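Local coordinates for cytosine-specific methyltransferase (Escherichia coli O157:H7 EDL933, PDB 3G7U), which probably transfers a methyl group from S-adenosyl-L-methionine to carbon 5 of cytosine in DNA, as a member of the C5-methyltransferase family, at residues Phe103-Leu106 with Val107-Gln111; Lys134-Asn137 with Leu138-Asp142. One frame throughout, in Å; residues are numbered along the deposited sequence.

Contact 1: Phe103-Leu106 with Val107-Gln111; sequences FYRL and VSELQ
Arg105 and Glu109 pair one turn apart on the last part of helix 94-110. NH1 of Arg105 reaches OE2 of Glu109 at 3.1 Å in a nearly straight bond (162° at the hydrogen). The carboxylate oxygen lies in the guanidinium plane, at its edge, whereas NH1 comes to OE2 from above the carboxylate plane; the two planes are 55° apart. Arg105 is bent at chi3, and this turns NH1 toward the carboxylate at the end of the extended Glu109 chain. Neither charge relies on this salt bridge alone. NH2 of Arg105 donates to the carbonyl of Leu57, NE is bonded to ND1 of His102, and OE1 of Glu109 accepts from the backbone N of Ala59, the first residue of helix 59-66.

Beneath the pair the backbone is regular. The N-H groups of Val107, Ser108, Glu109 and Leu110 each bond to the carbonyl four residues back, the bond from Glu109 N to Arg105 O measuring 2.9 Å. Gln111 N still closes on Val107 O, but its residue has positive phi and leaves the helix. Its side chain turns back, and NE2 gives the carbonyl O of Ser108 a bond of 2.7 Å, in the carbonyl plane and on a lone pair; OE1 takes a bond from Lys171.

On the apolar side CE2 of Phe103 meets CG2 of Val107 obliquely at 3.9 Å, while CD2 of Phe103 sits 3.7 Å above the centre of the Tyr104 ring. Phe103, Val107 and Leu110 all touch Ile75 of strand 74-77. This is the C-terminal end of an amphipathic helix lying against the parallel strands of a Rossmann-like class I methyltransferase sheet.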
loop_
_atom_site.group_PDB
_atom_site.type_symbol
_atom_site.label_atom_id
_atom_site.label_comp_id
_atom_site.label_asym_id
_atom_site.label_seq_id
_atom_site.Cartn_x
_atom_site.Cartn_y
_atom_site.Cartn_z
ATOM N N PHE A 103 -6.652 -13.047 -11.980
ATOM C CA PHE A 103 -7.270 -12.488 -10.781
ATOM C C PHE A 103 -8.771 -12.739 -10.834
ATOM O O PHE A 103 -9.390 -13.196 -9.856
ATOM C CB PHE A 103 -7.008 -10.957 -10.628
ATOM C CG PHE A 103 -7.621 -10.332 -9.391
ATOM C CD1 PHE A 103 -6.909 -10.291 -8.211
ATOM C CD2 PHE A 103 -8.887 -9.715 -9.432
ATOM C CE1 PHE A 103 -7.464 -9.716 -7.090
ATOM C CE2 PHE A 103 -9.446 -9.151 -8.323
ATOM C CZ PHE A 103 -8.744 -9.135 -7.151
ATOM N N TYR A 104 -9.366 -12.359 -11.949
ATOM C CA TYR A 104 -10.807 -12.438 -12.099
ATOM C C TYR A 104 -11.276 -13.891 -12.280
ATOM O O TYR A 104 -12.364 -14.215 -11.853
ATOM C CB TYR A 104 -11.316 -11.521 -13.215
ATOM C CG TYR A 104 -11.247 -10.087 -12.744
ATOM C CD1 TYR A 104 -12.224 -9.581 -11.920
ATOM C CD2 TYR A 104 -10.165 -9.265 -13.084
ATOM C CE1 TYR A 104 -12.159 -8.275 -11.415
ATOM C CE2 TYR A 104 -10.097 -7.938 -12.607
ATOM C CZ TYR A 104 -11.089 -7.463 -11.786
ATOM O OH TYR A 104 -11.048 -6.176 -11.305
ATOM N N ARG A 105 -10.429 -14.727 -12.856
ATOM C CA ARG A 105 -10.737 -16.173 -12.897
ATOM C C ARG A 105 -10.857 -16.721 -11.489
ATOM O O ARG A 105 -11.795 -17.456 -11.170
ATOM C CB ARG A 105 -9.707 -16.942 -13.724
ATOM C CG ARG A 105 -9.881 -18.449 -13.674
ATOM C CD ARG A 105 -8.796 -19.188 -14.473
ATOM N NE ARG A 105 -7.419 -18.900 -14.027
ATOM C CZ ARG A 105 -6.841 -19.401 -12.930
ATOM N NH1 ARG A 105 -7.513 -20.234 -12.130
ATOM N NH2 ARG A 105 -5.579 -19.075 -12.621
ATOM N N LEU A 106 -9.911 -16.356 -10.626
ATOM C CA LEU A 106 -9.921 -16.803 -9.236
ATOM C C LEU A 106 -11.115 -16.302 -8.471
ATOM O O LEU A 106 -11.681 -17.023 -7.668
ATOM C CB LEU A 106 -8.613 -16.430 -8.532
ATOM C CG LEU A 106 -7.414 -17.254 -8.985
ATOM C CD1 LEU A 106 -6.138 -16.747 -8.336
ATOM C CD2 LEU A 106 -7.640 -18.718 -8.562
ATOM N N VAL A 107 -11.512 -15.054 -8.691
ATOM C CA VAL A 107 -12.727 -14.557 -8.064
ATOM C C VAL A 107 -13.968 -15.420 -8.486
ATOM O O VAL A 107 -14.834 -15.767 -7.670
ATOM C CB VAL A 107 -12.965 -13.063 -8.403
ATOM C CG1 VAL A 107 -14.365 -12.655 -7.992
ATOM C CG2 VAL A 107 -11.903 -12.169 -7.696
ATOM N N SER A 108 -14.017 -15.728 -9.763
ATOM C CA SER A 108 -15.131 -16.453 -10.346
ATOM C C SER A 108 -15.179 -17.876 -9.756
ATOM O O SER A 108 -16.240 -18.352 -9.348
ATOM C CB SER A 108 -14.920 -16.541 -11.850
ATOM O OG SER A 108 -16.052 -17.156 -12.438
ATOM N N GLU A 109 -14.006 -18.506 -9.679
ATOM C CA GLU A 109 -13.872 -19.881 -9.165
ATOM C C GLU A 109 -14.132 -19.949 -7.665
ATOM O O GLU A 109 -14.745 -20.897 -7.160
ATOM C CB GLU A 109 -12.474 -20.417 -9.487
ATOM C CG GLU A 109 -12.169 -20.662 -10.979
ATOM C CD GLU A 109 -10.768 -21.164 -11.168
ATOM O OE1 GLU A 109 -10.098 -21.322 -10.127
ATOM O OE2 GLU A 109 -10.329 -21.434 -12.311
ATOM N N LEU A 110 -13.652 -18.956 -6.915
ATOM C CA LEU A 110 -13.791 -19.000 -5.468
ATOM C C LEU A 110 -15.077 -18.433 -4.914
ATOM O O LEU A 110 -15.434 -18.736 -3.771
ATOM C CB LEU A 110 -12.598 -18.361 -4.755
ATOM C CG LEU A 110 -11.279 -19.158 -4.783
ATOM C CD1 LEU A 110 -10.063 -18.291 -4.446
ATOM C CD2 LEU A 110 -11.395 -20.327 -3.792
ATOM N N GLN A 111 -15.760 -17.608 -5.703
ATOM C CA GLN A 111 -17.027 -16.992 -5.259
ATOM C C GLN A 111 -16.993 -16.311 -3.877
ATOM O O GLN A 111 -17.814 -16.627 -3.022
ATOM C CB GLN A 111 -18.203 -18.020 -5.336
ATOM C CG GLN A 111 -18.439 -18.558 -6.741
ATOM C CD GLN A 111 -19.192 -17.563 -7.602
ATOM O OE1 GLN A 111 -20.211 -17.031 -7.173
ATOM N NE2 GLN A 111 -18.701 -17.313 -8.814
#

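Contact 2: Lys134-Asn137 with Leu138-Asp142; sequences KAFN and LVSGD
Around Phe136 and Ser140 the last turn of helix 129-140 loses its regular i-to-i+4 pattern: Leu138 N divides weak bonds between the carbonyls of Lys134 and Ala135, and Val139 N makes a 3.2 Å bond to Phe136 O, coming from 60° above the carbonyl plane. That same oxygen also takes weak bonds from N and OG of Ser140, so three donors converge on it. The hydroxyl can reach back because chi1 of Ser140 (51°) sets OG between its own N and carbonyl carbon, 3.1 Å from Phe136 O. CB of Ser140 then rests obliquely against the Phe136 ring, 3.6 Å from CD1.

Here the chain leaves the helix to enter strand 143-152, an edge strand of the central methyltransferase sheet, and Phe136, Val139 and Ser140 all touch Ile145 on it. Asp142 N closes the turn on Val139 O at 3.1 Å. The carbonyl of Ser140 accepts a bond from Lys172 NZ, which also makes a weak one to Gly141 O. CG2 of Val139 packs 3.4 Å from the carbonyl O of Ala135, and CG of Leu138 lies 3.7 Å from Lys134 O.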
loop_
_atom_site.group_PDB
_atom_site.type_symbol
_atom_site.label_atom_id
_atom_site.label_comp_id
_atom_site.label_asym_id
_atom_site.label_seq_id
_atom_site.Cartn_x
_atom_site.Cartn_y
_atom_site.Cartn_z
ATOM N N LYS A 134 -13.861 -8.874 -20.872
ATOM C CA LYS A 134 -13.695 -10.311 -20.635
ATOM C C LYS A 134 -13.659 -10.654 -19.130
ATOM O O LYS A 134 -14.269 -11.636 -18.692
ATOM C CB LYS A 134 -12.438 -10.822 -21.355
ATOM C CG LYS A 134 -12.390 -12.322 -21.573
ATOM C CD LYS A 134 -11.043 -12.735 -22.169
ATOM C CE LYS A 134 -10.909 -14.267 -22.308
ATOM N NZ LYS A 134 -10.518 -14.978 -21.040
ATOM N N ALA A 135 -12.983 -9.815 -18.346
ATOM C CA ALA A 135 -12.948 -9.936 -16.889
ATOM C C ALA A 135 -14.271 -9.581 -16.195
ATOM O O ALA A 135 -14.654 -10.234 -15.216
ATOM C CB ALA A 135 -11.817 -9.090 -16.340
ATOM N N PHE A 136 -14.951 -8.540 -16.688
ATOM C CA PHE A 136 -16.279 -8.126 -16.215
ATOM C C PHE A 136 -17.241 -9.295 -16.443
ATOM O O PHE A 136 -18.039 -9.605 -15.571
ATOM C CB PHE A 136 -16.747 -6.897 -17.013
ATOM C CG PHE A 136 -17.950 -6.141 -16.426
ATOM C CD1 PHE A 136 -19.255 -6.574 -16.646
ATOM C CD2 PHE A 136 -17.763 -4.925 -15.744
ATOM C CE1 PHE A 136 -20.354 -5.854 -16.148
ATOM C CE2 PHE A 136 -18.853 -4.183 -15.244
ATOM C CZ PHE A 136 -20.153 -4.651 -15.445
ATOM N N ASN A 137 -17.126 -9.941 -17.603
ATOM C CA ASN A 137 -17.958 -11.088 -17.967
ATOM C C ASN A 137 -17.842 -12.282 -17.040
ATOM O O ASN A 137 -18.823 -12.989 -16.836
ATOM C CB ASN A 137 -17.625 -11.578 -19.382
ATOM C CG ASN A 137 -18.165 -10.674 -20.465
ATOM O OD1 ASN A 137 -19.020 -9.818 -20.218
ATOM N ND2 ASN A 137 -17.657 -10.853 -21.682
ATOM N N LEU A 138 -16.644 -12.520 -16.511
ATOM C CA LEU A 138 -16.377 -13.671 -15.650
ATOM C C LEU A 138 -17.089 -13.515 -14.347
ATOM O O LEU A 138 -17.408 -14.512 -13.663
ATOM C CB LEU A 138 -14.884 -13.827 -15.366
ATOM C CG LEU A 138 -14.029 -14.544 -16.393
ATOM C CD1 LEU A 138 -12.585 -14.565 -15.943
ATOM C CD2 LEU A 138 -14.542 -15.959 -16.601
ATOM N N VAL A 139 -17.347 -12.265 -13.980
ATOM C CA VAL A 139 -17.909 -11.987 -12.667
ATOM C C VAL A 139 -19.303 -11.358 -12.677
ATOM O O VAL A 139 -19.970 -11.375 -11.666
ATOM C CB VAL A 139 -16.920 -11.194 -11.730
ATOM C CG1 VAL A 139 -15.705 -12.043 -11.404
ATOM C CG2 VAL A 139 -16.471 -9.898 -12.354
ATOM N N SER A 140 -19.743 -10.813 -13.807
ATOM C CA SER A 140 -20.995 -10.010 -13.832
ATOM C C SER A 140 -22.250 -10.832 -13.623
ATOM O O SER A 140 -23.273 -10.285 -13.217
ATOM C CB SER A 140 -21.153 -9.216 -15.137
ATOM O OG SER A 140 -20.978 -10.067 -16.258
ATOM N N GLY A 141 -22.153 -12.135 -13.912
ATOM C CA GLY A 141 -23.204 -13.090 -13.597
ATOM C C GLY A 141 -23.503 -13.186 -12.119
ATOM O O GLY A 141 -24.670 -13.244 -11.736
ATOM N N ASP A 142 -22.465 -13.167 -11.278
ATOM C CA ASP A 142 -22.630 -13.409 -9.851
ATOM C C ASP A 142 -22.434 -12.191 -8.963
ATOM O O ASP A 142 -22.729 -12.216 -7.761
ATOM C CB ASP A 142 -21.657 -14.516 -9.437
ATOM C CG ASP A 142 -21.898 -15.812 -10.203
ATOM O OD1 ASP A 142 -23.027 -16.350 -10.112
ATOM O OD2 ASP A 142 -20.964 -16.281 -10.893
#

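Overall arrangement
Contact 1 comes first along the chain, closing helix 94-110, and contact 2 closes helix 129-140; strand 114-119 comes between them in sequence. Their centres are 10 Å apart and the helix ends touch. Val107 CG1 packs on Val139 CG1 and Tyr104 CD2 on Ala135 CB, both at 3.7 Å. Two probable hydrogen bonds lie to one side of these, toward the C-terminal ends of the helices: Ser108 OG with Leu138 O, and Gln111 NE2 with Asp142 OD2. Neighbouring helices of the methyltransferase domain are thus joined where they end, next to the central mixed sheet. Toward the predicted active site, the side chains of Tyr104 and Ala135 come within about 9 and 10 Å of that of Cys81.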